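Local coordinates for BspA (BspA_V) (Streptococcus agalactiae serotype III, PDB 5DZ8), which probably mediates adhesion of the bacterium, as a cell wall-anchored antigen I/II family adhesin represented here by its variable domain, at residues D40-G44 with V45-G49. Numbering follows the deposited sequence.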
ATOM      1  N   ASP A  40      11.282  11.538  11.409  1.00 47.20           N
ATOM      2  CA  ASP A  40      10.118  12.444  11.485  1.00 47.57           C
ATOM      3  C   ASP A  40       9.032  11.965  10.548  1.00 48.69           C
ATOM      4  O   ASP A  40       9.303  11.719   9.386  1.00 55.31           O
ATOM      5  CB  ASP A  40      10.522  13.853  11.041  1.00 51.81           C
ATOM      6  CG  ASP A  40      11.178  14.650  12.133  1.00 58.71           C
ATOM      7  OD1 ASP A  40      11.733  14.038  13.073  1.00 65.19           O
ATOM      8  OD2 ASP A  40      11.126  15.906  12.054  1.00 69.65           O
HETATM    9  N   MSE A  41       7.807  11.851  11.038  1.00 52.12           N
HETATM   10  CA  MSE A  41       6.669  11.480  10.210  1.00 54.07           C
HETATM   11  C   MSE A  41       5.823  12.704   9.884  1.00 57.29           C
HETATM   12  O   MSE A  41       5.360  13.395  10.804  1.00 48.86           O
HETATM   13  CB  MSE A  41       5.830  10.475  10.994  1.00 61.79           C
HETATM   14  CG  MSE A  41       4.850   9.722  10.094  1.00 70.89           C
HETATM   15 SE   MSE A  41       5.869   8.486   8.938  1.00 84.94          SE
HETATM   16  CE  MSE A  41       5.840   7.108  10.337  1.00 84.29           C
ATOM     17  N   ILE A  42       5.615  12.929   8.574  1.00 60.95           N
ATOM     18  CA  ILE A  42       5.039  14.139   7.955  1.00 63.10           C
ATOM     19  C   ILE A  42       3.691  13.776   7.332  1.00 61.90           C
ATOM     20  O   ILE A  42       3.604  12.762   6.659  1.00 63.89           O
ATOM     21  CB  ILE A  42       5.955  14.645   6.790  1.00 68.52           C
ATOM     22  CG1 ILE A  42       7.409  14.833   7.236  1.00 68.69           C
ATOM     23  CG2 ILE A  42       5.455  15.957   6.192  1.00 77.75           C
ATOM     24  CD1 ILE A  42       7.599  15.808   8.382  1.00 66.66           C
ATOM     25  N   ASP A  43       2.665  14.622   7.480  1.00 62.03           N
ATOM     26  CA  ASP A  43       1.284  14.286   7.073  1.00 60.30           C
ATOM     27  C   ASP A  43       0.540  14.933   5.843  1.00 66.88           C
ATOM     28  O   ASP A  43      -0.685  14.791   5.776  1.00 71.40           O
ATOM     29  CB  ASP A  43       0.391  14.433   8.312  1.00 60.20           C
ATOM     30  CG  ASP A  43      -0.050  15.878   8.575  1.00 59.49           C
ATOM     31  OD1 ASP A  43       0.609  16.803   8.052  1.00 59.44           O
ATOM     32  OD2 ASP A  43      -1.072  16.091   9.298  1.00 56.24           O
ATOM     33  N   GLY A  44       1.146  15.655   4.896  1.00 68.36           N
ATOM     34  CA  GLY A  44       2.419  16.336   4.969  1.00 68.86           C
ATOM     35  C   GLY A  44       2.205  17.849   4.950  1.00 73.35           C
ATOM     36  O   GLY A  44       2.683  18.538   4.066  1.00 71.08           O
ATOM     37  N   VAL A  45       1.463  18.347   5.937  1.00 76.54           N
ATOM     38  CA  VAL A  45       1.421  19.783   6.285  1.00 78.41           C
ATOM     39  C   VAL A  45       2.397  20.021   7.470  1.00 77.91           C
ATOM     40  O   VAL A  45       2.951  21.114   7.600  1.00 77.94           O
ATOM     41  CB  VAL A  45      -0.050  20.344   6.539  1.00 77.57           C
ATOM     42  CG1 VAL A  45      -1.125  19.434   5.933  1.00 81.25           C
ATOM     43  CG2 VAL A  45      -0.404  20.592   8.010  1.00 76.04           C
ATOM     44  N   LYS A  46       2.579  19.012   8.336  1.00 72.83           N
ATOM     45  CA  LYS A  46       3.544  19.077   9.456  1.00 69.69           C
ATOM     46  C   LYS A  46       3.895  17.687  10.023  1.00 66.99           C
ATOM     47  O   LYS A  46       3.351  16.663   9.579  1.00 65.77           O
ATOM     48  CB  LYS A  46       3.031  19.994  10.598  1.00 62.83           C
ATOM     49  CG  LYS A  46       2.076  19.390  11.624  1.00 62.53           C
ATOM     50  CD  LYS A  46       0.690  19.132  11.056  1.00 65.58           C
ATOM     51  CE  LYS A  46      -0.283  18.565  12.082  1.00 65.27           C
ATOM     52  NZ  LYS A  46      -1.522  18.061  11.408  1.00 67.49           N
ATOM     53  N   THR A  47       4.789  17.690  11.022  1.00 53.42           N
ATOM     54  CA  THR A  47       5.179  16.509  11.748  1.00 48.06           C
ATOM     55  C   THR A  47       4.052  16.019  12.669  1.00 46.82           C
ATOM     56  O   THR A  47       3.606  16.733  13.563  1.00 50.63           O
ATOM     57  CB  THR A  47       6.438  16.787  12.579  1.00 49.44           C
ATOM     58  OG1 THR A  47       7.410  17.448  11.765  1.00 47.28           O
ATOM     59  CG2 THR A  47       7.066  15.479  13.102  1.00 53.40           C
ATOM     60  N   ILE A  48       3.578  14.804  12.431  1.00 45.21           N
ATOM     61  CA  ILE A  48       2.609  14.155  13.333  1.00 45.58           C
ATOM     62  C   ILE A  48       3.261  13.211  14.332  1.00 42.25           C
ATOM     63  O   ILE A  48       2.630  12.841  15.309  1.00 42.56           O
ATOM     64  CB  ILE A  48       1.531  13.394  12.554  1.00 51.19           C
ATOM     65  CG1 ILE A  48       2.141  12.388  11.564  1.00 50.31           C
ATOM     66  CG2 ILE A  48       0.678  14.399  11.810  1.00 55.80           C
ATOM     67  CD1 ILE A  48       1.128  11.444  10.961  1.00 51.19           C
ATOM     68  N   GLY A  49       4.508  12.799  14.091  1.00 43.82           N
ATOM     69  CA  GLY A  49       5.208  11.936  15.045  1.00 46.95           C
ATOM     70  C   GLY A  49       6.636  11.583  14.702  1.00 43.70           C
ATOM     71  O   GLY A  49       7.083  11.842  13.595  1.00 39.43           O
TER
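D43 and K46 pair across the tight end of a beta hairpin that joins strand 34-42 to strand 47-63 in the antiparallel sheet of the variable domain. A classic beta bulge lies next to the turn, where I48 and G49 both face M41.

The backbone bonds set the register. M41 N donates a hydrogen bond to G49 O at 2.7 Å. M41 O accepts from I48 N at 2.8 Å and only weakly from G49 N. I42 and T47 then form a non-hydrogen-bonded pair, shifted by one residue from the M41-G49 pair. At the turn D43 N donates to K46 O, 3.0 Å.

The polar turn is organised by the D43 carboxylate. D43 CG lies between its own backbone N and carbonyl carbon (chi1 83°), which turns the carboxylate toward the amides of V45 and K46. D43 OD1 accepts from two amide N-H groups, V45 N at 2.8 Å and K46 N at 3.0 Å, from opposite faces of the carboxylate plane. This holds the group in place and ties down the backbone after G44, whose preceding peptide bond is cis. A90 N of a nearby loop gives a further hydrogen bond to D43 OD2.

Apolar contacts run from the bulge to the turn. M41, a selenomethionine, and I48 cross at an angle, with M41 CG 4.1 Å from I48 CG1. The I48 CG2 methyl packs against D43 CB at 3.5 Å. Y83 of strand 69-85 touches both M41 and I48.

A salt bridge adds to the hydrogen bonds of the turn. The K46 chain bends at chi2 (-72°) and is extended beyond it, so that it returns to D43. Q88 O also accepts from the ammonium group. K46 NZ meets D43 OD2 at 2.9 Å, on the syn side and 32° out of the carboxylate plane.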